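Local coordinates for protein ammonium transporter (Kuenenia stuttgartiensis, PDB 6EU6) that probably senses ammonium at the membrane as the transporter-like part of an ammonium sensor histidine kinase, built on the trimeric ammonium transporter fold, at residues Gly33-Ser37 against Lys38-Ser42; Val132-Ile135 against Tyr136-Gly140; Asp151-Gly154 against Trp155-Leu159; Thr299-Leu302 against Ala303-Glu307. All blocks are in the same frame, centred on the assembly; numbering follows the deposited sequence.

Contact 1: Gly33-Ser37 against Lys38-Ser42; sequences GFSQS and KNAIS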
loop_
_atom_site.group_PDB
_atom_site.type_symbol
_atom_site.label_atom_id
_atom_site.label_comp_id
_atom_site.label_asym_id
_atom_site.label_seq_id
_atom_site.Cartn_x
_atom_site.Cartn_y
_atom_site.Cartn_z
ATOM N N GLY A 33 -15.796 0.551 6.414
ATOM C CA GLY A 33 -16.047 1.882 6.918
ATOM C C GLY A 33 -17.484 2.352 6.824
ATOM O O GLY A 33 -18.034 2.990 7.743
ATOM N N PHE A 34 -18.094 2.090 5.675
ATOM C CA PHE A 34 -19.494 2.454 5.404
ATOM C C PHE A 34 -20.505 1.551 6.176
ATOM O O PHE A 34 -21.645 1.831 6.214
ATOM C CB PHE A 34 -19.806 2.379 3.899
ATOM C CG PHE A 34 -19.706 3.679 3.188
ATOM C CD1 PHE A 34 -18.466 4.164 2.770
ATOM C CD2 PHE A 34 -20.836 4.416 2.892
ATOM C CE1 PHE A 34 -18.358 5.360 2.098
ATOM C CE2 PHE A 34 -20.730 5.630 2.217
ATOM C CZ PHE A 34 -19.482 6.100 1.817
ATOM N N SER A 35 -20.057 0.482 6.753
ATOM C CA SER A 35 -20.945 -0.477 7.360
ATOM C C SER A 35 -21.219 -0.096 8.831
ATOM O O SER A 35 -20.496 0.677 9.464
ATOM C CB SER A 35 -20.353 -1.890 7.265
ATOM O OG SER A 35 -19.590 -2.303 8.399
ATOM N N GLN A 36 -22.265 -0.686 9.352
ATOM C CA GLN A 36 -22.513 -0.599 10.771
ATOM C C GLN A 36 -21.496 -1.462 11.409
ATOM O O GLN A 36 -21.132 -2.491 10.906
ATOM C CB GLN A 36 -23.936 -1.051 11.102
ATOM C CG GLN A 36 -25.032 -0.140 10.463
ATOM C CD GLN A 36 -26.354 -0.862 10.709
ATOM O OE1 GLN A 36 -26.841 -0.894 11.791
ATOM N NE2 GLN A 36 -26.793 -1.597 9.741
ATOM N N SER A 37 -20.972 -0.985 12.498
ATOM C CA SER A 37 -19.974 -1.683 13.268
ATOM C C SER A 37 -20.292 -3.169 13.559
ATOM O O SER A 37 -19.414 -4.030 13.402
ATOM C CB SER A 37 -19.694 -0.850 14.532
ATOM O OG SER A 37 -19.413 -1.731 15.535
ATOM N N LYS A 38 -21.553 -3.531 13.840
ATOM C CA LYS A 38 -21.934 -4.944 14.039
ATOM C C LYS A 38 -21.818 -5.911 12.858
ATOM O O LYS A 38 -22.030 -7.158 13.007
ATOM C CB LYS A 38 -23.364 -5.018 14.572
ATOM C CG LYS A 38 -24.392 -4.528 13.595
ATOM C CD LYS A 38 -25.772 -4.538 14.216
ATOM C CE LYS A 38 -26.769 -4.064 13.215
ATOM N NZ LYS A 38 -28.111 -4.101 13.800
ATOM N N ASN A 39 -21.580 -5.373 11.679
ATOM C CA ASN A 39 -21.459 -6.176 10.481
ATOM C C ASN A 39 -20.075 -6.189 9.840
ATOM O O ASN A 39 -19.920 -6.749 8.759
ATOM C CB ASN A 39 -22.457 -5.620 9.439
ATOM C CG ASN A 39 -23.904 -5.865 9.851
ATOM O OD1 ASN A 39 -24.245 -6.925 10.319
ATOM N ND2 ASN A 39 -24.746 -4.855 9.692
ATOM N N ALA A 40 -19.109 -5.478 10.454
ATOM C CA ALA A 40 -17.780 -5.258 9.897
ATOM C C ALA A 40 -17.059 -6.553 9.610
ATOM O O ALA A 40 -16.358 -6.659 8.621
ATOM C CB ALA A 40 -16.941 -4.482 10.895
ATOM N N ILE A 41 -17.251 -7.564 10.469
ATOM C CA ILE A 41 -16.638 -8.871 10.239
ATOM C C ILE A 41 -17.167 -9.478 8.972
ATOM O O ILE A 41 -16.345 -10.015 8.165
ATOM C CB ILE A 41 -16.806 -9.837 11.477
ATOM C CG1 ILE A 41 -16.149 -9.194 12.730
ATOM C CG2 ILE A 41 -16.165 -11.198 11.193
ATOM C CD1 ILE A 41 -16.455 -9.945 14.046
ATOM N N SER A 42 -18.493 -9.485 8.749
ATOM C CA SER A 42 -19.007 -10.220 7.607
ATOM C C SER A 42 -18.515 -9.543 6.330
ATOM O O SER A 42 -18.239 -10.177 5.350
ATOM C CB SER A 42 -20.538 -10.274 7.500
ATOM O OG SER A 42 -21.064 -8.977 7.480
#
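Gln36 and Asn39 meet across the tight bend between helix 2-34 and helix 40-67. The Gln36 side chain starts beside its backbone N, with CG anti to the carbonyl carbon (chi1 -63°), and then runs out extended alongside Lys38 and Asn39, pointing the same way as both. At its root, CB lies 4.1 Å from Asn39 ND2. Further out, the carboxamide comes alongside the Lys38 chain, and Gln36 OE1 is 3.5 Å from Lys38 CE. The NE2 branch faces the other neighbour, 3.8 Å from Asn39 ND2. The two amide groups stand nearly perpendicular, with planes 83° apart, so they pack without stacking. The backbone beneath is two overlapping type I turns. Asn39 N donates to Gln36 O at 3.0 Å, and Ala40 N donates to Ser37 O at 3.3 Å. Both donors sit above the carbonyl planes.

The polar ends have partners further off. Lys38 NZ bonds to Lys396 O, Asn39 OD1 accepts from Leu399 N, and Asn39 ND2 shares Glu117 OE1 with the Gln36 backbone N. Ala40 packs on Pro207 of a neighbouring subunit. Replacing Gln36 by an alanine would probably leave Lys38 CE and the Asn39 amide without the carboxamide beside them and open a gap there. The side chains therefore meet by packing, while backbone bonds set the bend. The polar ends of Lys38 and Asn39 tie this corner to Glu117 and to the C-terminal region.

Contact 2: Val132-Ile135 against Tyr136-Gly140; sequences VAII and YPIFG
Pro137 presses its ring against the turn before it in helix 121-144. Its CG lies 3.2 Å from Val132 O and 3.5 Å from Ala133 O. CD is wedged close by, 3.4 Å from Ile134 O. A proline has no N-H to give, and both Val132 O and Ala133 O are buried without a partner. The backbone answers with a wider pi-type turn at Val132-Ile135 and a kink at the proline.

Regular helix bonding resumes at once. Ile138 N donates to Ile134 O at 3.2 Å, and Phe139 N donates to Ile135 O at 3.3 Å. Both bonds are fairly straight, with N-H...O angles of 155° and 159°. Beside the first of them, Ile134 and Ile138 run side by side and point the same way. Ile134 CG2 touches Ile138 CD1 at 4.1 Å. Ile138 CD1 also lies over the acceptor of that bond, 3.4 Å from Ile134 O. One step further on, Gly140 N bonds to Tyr136 O, and the helix continues.

A second shell holds the turn in place. Ile135 O takes a further bond from Trp370 NE1, so this carbonyl has two donors, while Val132 O and Ala133 O, earlier in the helix, have none. With CG anti to the backbone N (chi1 174°), the Tyr136 ring leads away from the turn before it and onto Phe103 and Ala107. Around the kinked turn, helix 93-114 meets Val132 and Tyr136. Helix 40-67 also meets Val132 and Tyr136, and Ala133 besides. Helices 167-185 and 353-385 cover Ile135 and Phe139.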
loop_
_atom_site.group_PDB
_atom_site.type_symbol
_atom_site.label_atom_id
_atom_site.label_comp_id
_atom_site.label_asym_id
_atom_site.label_seq_id
_atom_site.Cartn_x
_atom_site.Cartn_y
_atom_site.Cartn_z
ATOM N N VAL A 132 -18.339 -13.540 -12.781
ATOM C CA VAL A 132 -17.038 -13.754 -13.306
ATOM C C VAL A 132 -16.979 -14.805 -14.462
ATOM O O VAL A 132 -16.105 -14.723 -15.347
ATOM C CB VAL A 132 -16.040 -14.111 -12.193
ATOM C CG1 VAL A 132 -14.650 -14.322 -12.780
ATOM C CG2 VAL A 132 -15.892 -12.930 -11.175
ATOM N N ALA A 133 -17.890 -15.787 -14.402
ATOM C CA ALA A 133 -17.989 -16.897 -15.383
ATOM C C ALA A 133 -18.786 -16.524 -16.623
ATOM O O ALA A 133 -18.449 -17.005 -17.669
ATOM C CB ALA A 133 -18.608 -18.155 -14.722
ATOM N N ILE A 134 -19.764 -15.627 -16.499
ATOM C CA ILE A 134 -20.778 -15.325 -17.542
ATOM C C ILE A 134 -20.901 -13.852 -17.909
ATOM O O ILE A 134 -20.472 -13.426 -18.991
ATOM C CB ILE A 134 -22.150 -15.929 -17.142
ATOM C CG1 ILE A 134 -22.004 -17.464 -17.252
ATOM C CG2 ILE A 134 -23.238 -15.516 -18.134
ATOM C CD1 ILE A 134 -22.807 -18.175 -16.278
ATOM N N ILE A 135 -21.441 -13.073 -17.005
ATOM C CA ILE A 135 -21.786 -11.664 -17.323
ATOM C C ILE A 135 -20.556 -10.888 -17.747
ATOM O O ILE A 135 -20.509 -10.314 -18.857
ATOM C CB ILE A 135 -22.515 -10.963 -16.150
ATOM C CG1 ILE A 135 -23.818 -11.704 -15.827
ATOM C CG2 ILE A 135 -22.752 -9.497 -16.422
ATOM C CD1 ILE A 135 -24.544 -11.120 -14.649
ATOM N N TYR A 136 -19.537 -10.866 -16.862
ATOM C CA TYR A 136 -18.359 -9.998 -17.135
ATOM C C TYR A 136 -17.552 -10.411 -18.370
ATOM O O TYR A 136 -17.251 -9.563 -19.245
ATOM C CB TYR A 136 -17.474 -9.895 -15.851
ATOM C CG TYR A 136 -16.220 -9.184 -16.081
ATOM C CD1 TYR A 136 -16.199 -7.814 -16.164
ATOM C CD2 TYR A 136 -15.043 -9.889 -16.315
ATOM C CE1 TYR A 136 -15.030 -7.143 -16.447
ATOM C CE2 TYR A 136 -13.840 -9.234 -16.627
ATOM C CZ TYR A 136 -13.832 -7.839 -16.663
ATOM O OH TYR A 136 -12.646 -7.144 -16.910
ATOM N N PRO A 137 -17.113 -11.667 -18.435
ATOM C CA PRO A 137 -16.255 -11.970 -19.550
ATOM C C PRO A 137 -16.969 -11.991 -20.964
ATOM O O PRO A 137 -16.333 -11.707 -21.955
ATOM C CB PRO A 137 -15.724 -13.385 -19.227
ATOM C CG PRO A 137 -16.808 -14.004 -18.408
ATOM C CD PRO A 137 -17.442 -12.849 -17.622
ATOM N N ILE A 138 -18.256 -12.282 -21.019
ATOM C CA ILE A 138 -18.952 -12.248 -22.325
ATOM C C ILE A 138 -19.139 -10.812 -22.822
ATOM O O ILE A 138 -18.749 -10.495 -23.937
ATOM C CB ILE A 138 -20.292 -13.017 -22.265
ATOM C CG1 ILE A 138 -19.990 -14.498 -22.120
ATOM C CG2 ILE A 138 -21.112 -12.748 -23.534
ATOM C CD1 ILE A 138 -21.161 -15.364 -21.672
ATOM N N PHE A 139 -19.642 -9.922 -21.972
ATOM C CA PHE A 139 -19.572 -8.477 -22.313
ATOM C C PHE A 139 -18.169 -8.002 -22.612
ATOM O O PHE A 139 -17.949 -7.239 -23.540
ATOM C CB PHE A 139 -20.251 -7.553 -21.277
ATOM C CG PHE A 139 -20.358 -6.129 -21.739
ATOM C CD1 PHE A 139 -19.297 -5.226 -21.541
ATOM C CD2 PHE A 139 -21.469 -5.679 -22.449
ATOM C CE1 PHE A 139 -19.376 -3.902 -22.027
ATOM C CE2 PHE A 139 -21.540 -4.349 -22.952
ATOM C CZ PHE A 139 -20.497 -3.468 -22.713
ATOM N N GLY A 140 -17.199 -8.512 -21.880
ATOM C CA GLY A 140 -15.835 -8.124 -22.118
ATOM C C GLY A 140 -15.372 -8.526 -23.508
ATOM O O GLY A 140 -14.563 -7.842 -24.110
#

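Contact 3: Asp151-Gly154 against Trp155-Leu159; sequences DQTG and WLKEL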
loop_
_atom_site.group_PDB
_atom_site.type_symbol
_atom_site.label_atom_id
_atom_site.label_comp_id
_atom_site.label_asym_id
_atom_site.label_seq_id
_atom_site.Cartn_x
_atom_site.Cartn_y
_atom_site.Cartn_z
ATOM N N ASP A 151 -6.225 -11.214 -34.892
ATOM C CA ASP A 151 -7.155 -11.092 -36.024
ATOM C C ASP A 151 -8.603 -11.327 -35.707
ATOM O O ASP A 151 -9.239 -12.093 -36.427
ATOM C CB ASP A 151 -6.771 -12.080 -37.138
ATOM C CG ASP A 151 -5.314 -11.974 -37.549
ATOM O OD1 ASP A 151 -4.885 -10.837 -37.856
ATOM O OD2 ASP A 151 -4.609 -13.024 -37.569
ATOM N N GLN A 152 -9.151 -10.678 -34.670
ATOM C CA GLN A 152 -10.566 -10.890 -34.316
ATOM C C GLN A 152 -11.089 -9.675 -33.618
ATOM O O GLN A 152 -10.319 -8.785 -33.274
ATOM C CB GLN A 152 -10.734 -12.101 -33.412
ATOM C CG GLN A 152 -10.108 -11.929 -32.028
ATOM C CD GLN A 152 -10.337 -13.137 -31.169
ATOM O OE1 GLN A 152 -10.165 -14.277 -31.624
ATOM N NE2 GLN A 152 -10.754 -12.915 -29.914
ATOM N N THR A 153 -12.384 -9.640 -33.378
ATOM C CA THR A 153 -12.947 -8.568 -32.616
ATOM C C THR A 153 -14.269 -8.969 -31.983
ATOM O O THR A 153 -14.881 -9.978 -32.321
ATOM C CB THR A 153 -13.117 -7.326 -33.501
ATOM O OG1 THR A 153 -13.388 -6.210 -32.678
ATOM C CG2 THR A 153 -14.286 -7.494 -34.481
ATOM N N GLY A 154 -14.715 -8.178 -31.027
ATOM C CA GLY A 154 -15.995 -8.399 -30.438
ATOM C C GLY A 154 -16.932 -7.497 -31.196
ATOM O O GLY A 154 -16.512 -6.450 -31.744
ATOM N N TRP A 155 -18.211 -7.841 -31.175
ATOM C CA TRP A 155 -19.143 -7.123 -32.034
ATOM C C TRP A 155 -19.272 -5.671 -31.638
ATOM O O TRP A 155 -19.420 -4.848 -32.491
ATOM C CB TRP A 155 -20.515 -7.829 -32.126
ATOM C CG TRP A 155 -21.376 -7.799 -30.891
ATOM C CD1 TRP A 155 -21.377 -8.695 -29.896
ATOM C CD2 TRP A 155 -22.382 -6.832 -30.565
ATOM N NE1 TRP A 155 -22.286 -8.320 -28.942
ATOM C CE2 TRP A 155 -22.914 -7.187 -29.336
ATOM C CE3 TRP A 155 -22.801 -5.626 -31.158
ATOM C CZ2 TRP A 155 -23.879 -6.428 -28.697
ATOM C CZ3 TRP A 155 -23.748 -4.882 -30.545
ATOM C CH2 TRP A 155 -24.276 -5.278 -29.307
ATOM N N LEU A 156 -19.239 -5.341 -30.334
ATOM C CA LEU A 156 -19.358 -3.954 -29.927
ATOM C C LEU A 156 -18.166 -3.091 -30.315
ATOM O O LEU A 156 -18.301 -1.940 -30.784
ATOM C CB LEU A 156 -19.592 -3.802 -28.427
ATOM C CG LEU A 156 -20.979 -3.621 -27.911
ATOM C CD1 LEU A 156 -20.887 -3.555 -26.368
ATOM C CD2 LEU A 156 -21.634 -2.373 -28.503
ATOM N N LYS A 157 -16.997 -3.630 -30.112
ATOM C CA LYS A 157 -15.785 -2.992 -30.591
ATOM C C LYS A 157 -15.808 -2.760 -32.134
ATOM O O LYS A 157 -15.448 -1.671 -32.637
ATOM C CB LYS A 157 -14.597 -3.835 -30.229
ATOM C CG LYS A 157 -13.302 -3.368 -30.854
ATOM C CD LYS A 157 -12.914 -1.932 -30.517
ATOM C CE LYS A 157 -12.468 -1.787 -29.054
ATOM N NZ LYS A 157 -12.329 -0.377 -28.661
ATOM N N GLU A 158 -16.278 -3.772 -32.849
ATOM C CA GLU A 158 -16.473 -3.692 -34.312
ATOM C C GLU A 158 -17.318 -2.452 -34.673
ATOM O O GLU A 158 -17.017 -1.734 -35.616
ATOM C CB GLU A 158 -17.157 -4.960 -34.784
ATOM C CG GLU A 158 -17.515 -4.931 -36.256
ATOM C CD GLU A 158 -16.272 -4.934 -37.055
ATOM O OE1 GLU A 158 -15.514 -5.887 -36.865
ATOM O OE2 GLU A 158 -16.021 -3.976 -37.809
ATOM N N LEU A 159 -18.373 -2.184 -33.909
ATOM C CA LEU A 159 -19.185 -0.953 -34.116
ATOM C C LEU A 159 -18.468 0.330 -33.709
ATOM O O LEU A 159 -19.005 1.416 -33.943
ATOM C CB LEU A 159 -20.487 -1.006 -33.358
ATOM C CG LEU A 159 -21.379 -2.095 -33.875
ATOM C CD1 LEU A 159 -22.662 -2.000 -33.091
ATOM C CD2 LEU A 159 -21.641 -2.066 -35.398
#
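Gly154, the N-cap of the short helix 155-158, meets Glu158 through the first helical bond: Gly154 O receives Glu158 N at 2.9 Å. That N-H points nearly along the C=O axis, with a C=O...N angle of 164°. A second donor grips the same oxygen. It comes from Thr153, the residue before the cap, whose OG1 reaches Gly154 O at 3.3 Å and lies 22° off the carbonyl plane.

The two branches of Thr153 do different work. The hydroxyl is swung trans to the backbone N (chi1 -167°), which brings it over the helix start and 3.4 Å from Lys157 CG. The methyl meets Glu158: CG2 is 3.8 Å from Glu158 CB and 3.1 Å from Glu158 OE1. The threonine crosses both of these longer chains at about a right angle. Trp155 completes the contact, with CB 3.7 Å from Gly154 C. One face of its indole carries Leu156 CG, toward the rim, and the ring also meets Trp142.

The Lys157 chain bends away after CG, and its NZ bonds to Phe161 O and forms a salt bridge with a bound MES molecule, probably from the crystallisation liquor. A valine in place of Thr153 would probably deprive Gly154 O of its second donor and leave the helix start less firmly fixed.

Across the contact, then, one backbone bond combines with the packing of Lys157 carbons on the threonine hydroxyl and of Glu158, carbon and carboxylate, on its methyl. Gly154 O, with its two donors, is fixed from the loop by Thr153 and from the helix by Glu158.

Contact 4: Thr299-Leu302 against Ala303-Glu307; sequences TGIL and AIIAE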
loop_
_atom_site.group_PDB
_atom_site.type_symbol
_atom_site.label_atom_id
_atom_site.label_comp_id
_atom_site.label_asym_id
_atom_site.label_seq_id
_atom_site.Cartn_x
_atom_site.Cartn_y
_atom_site.Cartn_z
ATOM N N THR A 299 -19.020 14.627 -13.281
ATOM C CA THR A 299 -19.326 13.335 -12.688
ATOM C C THR A 299 -19.579 13.447 -11.200
ATOM O O THR A 299 -20.492 12.814 -10.664
ATOM C CB THR A 299 -18.211 12.307 -12.936
ATOM O OG1 THR A 299 -17.921 12.245 -14.336
ATOM C CG2 THR A 299 -18.572 10.880 -12.333
ATOM N N GLY A 300 -18.800 14.251 -10.520
ATOM C CA GLY A 300 -18.964 14.426 -9.100
ATOM C C GLY A 300 -20.404 14.835 -8.677
ATOM O O GLY A 300 -21.030 14.234 -7.815
ATOM N N ILE A 301 -20.890 15.912 -9.258
ATOM C CA ILE A 301 -22.250 16.385 -9.048
ATOM C C ILE A 301 -23.283 15.351 -9.529
ATOM O O ILE A 301 -24.217 15.051 -8.805
ATOM C CB ILE A 301 -22.418 17.734 -9.781
ATOM C CG1 ILE A 301 -21.562 18.778 -9.056
ATOM C CG2 ILE A 301 -23.854 18.203 -9.833
ATOM C CD1 ILE A 301 -21.232 19.941 -9.936
ATOM N N LEU A 302 -23.159 14.839 -10.743
ATOM C CA LEU A 302 -24.198 13.949 -11.239
ATOM C C LEU A 302 -24.266 12.675 -10.401
ATOM O O LEU A 302 -25.360 12.058 -10.228
ATOM C CB LEU A 302 -23.993 13.576 -12.687
ATOM C CG LEU A 302 -24.141 14.723 -13.696
ATOM C CD1 LEU A 302 -23.920 14.228 -15.111
ATOM C CD2 LEU A 302 -25.549 15.219 -13.590
ATOM N N ALA A 303 -23.119 12.250 -9.875
ATOM C CA ALA A 303 -23.111 11.002 -9.102
ATOM C C ALA A 303 -23.832 11.174 -7.752
ATOM O O ALA A 303 -24.512 10.267 -7.277
ATOM C CB ALA A 303 -21.698 10.505 -8.895
ATOM N N ILE A 304 -23.695 12.357 -7.154
ATOM C CA ILE A 304 -24.341 12.662 -5.907
ATOM C C ILE A 304 -25.868 12.787 -6.148
ATOM O O ILE A 304 -26.628 12.326 -5.296
ATOM C CB ILE A 304 -23.798 13.974 -5.313
ATOM C CG1 ILE A 304 -22.367 13.742 -4.815
ATOM C CG2 ILE A 304 -24.670 14.480 -4.168
ATOM C CD1 ILE A 304 -21.687 15.056 -4.453
ATOM N N ILE A 305 -26.267 13.354 -7.303
ATOM C CA ILE A 305 -27.682 13.478 -7.605
ATOM C C ILE A 305 -28.228 12.067 -7.738
ATOM O O ILE A 305 -29.278 11.702 -7.176
ATOM C CB ILE A 305 -27.902 14.312 -8.858
ATOM C CG1 ILE A 305 -27.581 15.782 -8.516
ATOM C CG2 ILE A 305 -29.351 14.151 -9.390
ATOM C CD1 ILE A 305 -27.364 16.672 -9.717
ATOM N N ALA A 306 -27.523 11.261 -8.515
ATOM C CA ALA A 306 -27.882 9.877 -8.683
ATOM C C ALA A 306 -27.962 9.079 -7.420
ATOM O O ALA A 306 -28.910 8.290 -7.223
ATOM C CB ALA A 306 -27.004 9.200 -9.693
ATOM N N GLU A 307 -27.000 9.273 -6.531
ATOM C CA GLU A 307 -27.008 8.533 -5.295
ATOM C C GLU A 307 -28.309 8.804 -4.496
ATOM O O GLU A 307 -28.936 7.869 -3.987
ATOM C CB GLU A 307 -25.817 8.978 -4.471
ATOM C CG GLU A 307 -25.774 8.524 -3.057
ATOM C CD GLU A 307 -24.595 9.165 -2.272
ATOM O OE1 GLU A 307 -24.462 10.407 -2.134
ATOM O OE2 GLU A 307 -23.747 8.397 -1.807
#
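Thr299 and Ala303 begin a run of i to i+4 bonds, the plain alpha-helix pattern, in the middle of helix 289-312. Ala303 N donates to Thr299 O at 2.8 Å. The next bond, from Ile304 N to Gly300 O, is weak at 3.3 Å. The pattern then firms up. Ile305 N meets Ile301 O at 3.1 Å, and Ala306 N meets Leu302 O at 2.9 Å with an N-H...O angle of 167°. Glu307 N carries the series on to Ala303 O. Each carbonyl from Thr299 to Ala303 thus has a backbone donor.

The side-chain polar groups are satisfied too. Thr299 OG1 bonds back to Ile295 O in the preceding turn. Glu307 OE1 bonds to Ser268 OG, while OE2 bonds to both Ser321 OG and Thr271 OG1. These bonds link the helix to helix 266-280 and to the approach to helix 322-340.

Gly300 and Ala303 are buried, and Ala303 packs on Ala275 of helix 266-280. Ile304 is buried against helix 234-261, and its CG1 sits 3.3 Å from Gly300 O. Leu302 and Ile305 lie on the surface, where they may face lipid. Ile301 and Ile305 run side by side and point the same way. Ile301 CG2 is turned opposite its own backbone N, and it touches Ile305 CD1 at 3.8 Å.

The four contacts follow one another along the chain, and none nests in or crosses another. Contact 1 comes first, at the corner where helix 2-34 turns into helix 40-67. Contact 2 lies within helix 121-144 and closes no loop. Contact 3 joins the loop after that helix to helix 155-158. The two touch: Phe139 CE2 packs on Leu156 CD1 at 3.6 Å. Contact 4 is a turn inside helix 289-312. It comes within about 6 Å of contact 1, nearest atoms, without touching. Contacts 1 and 3 lie on opposite sides of the chain's centre, with centres about 43 Å apart.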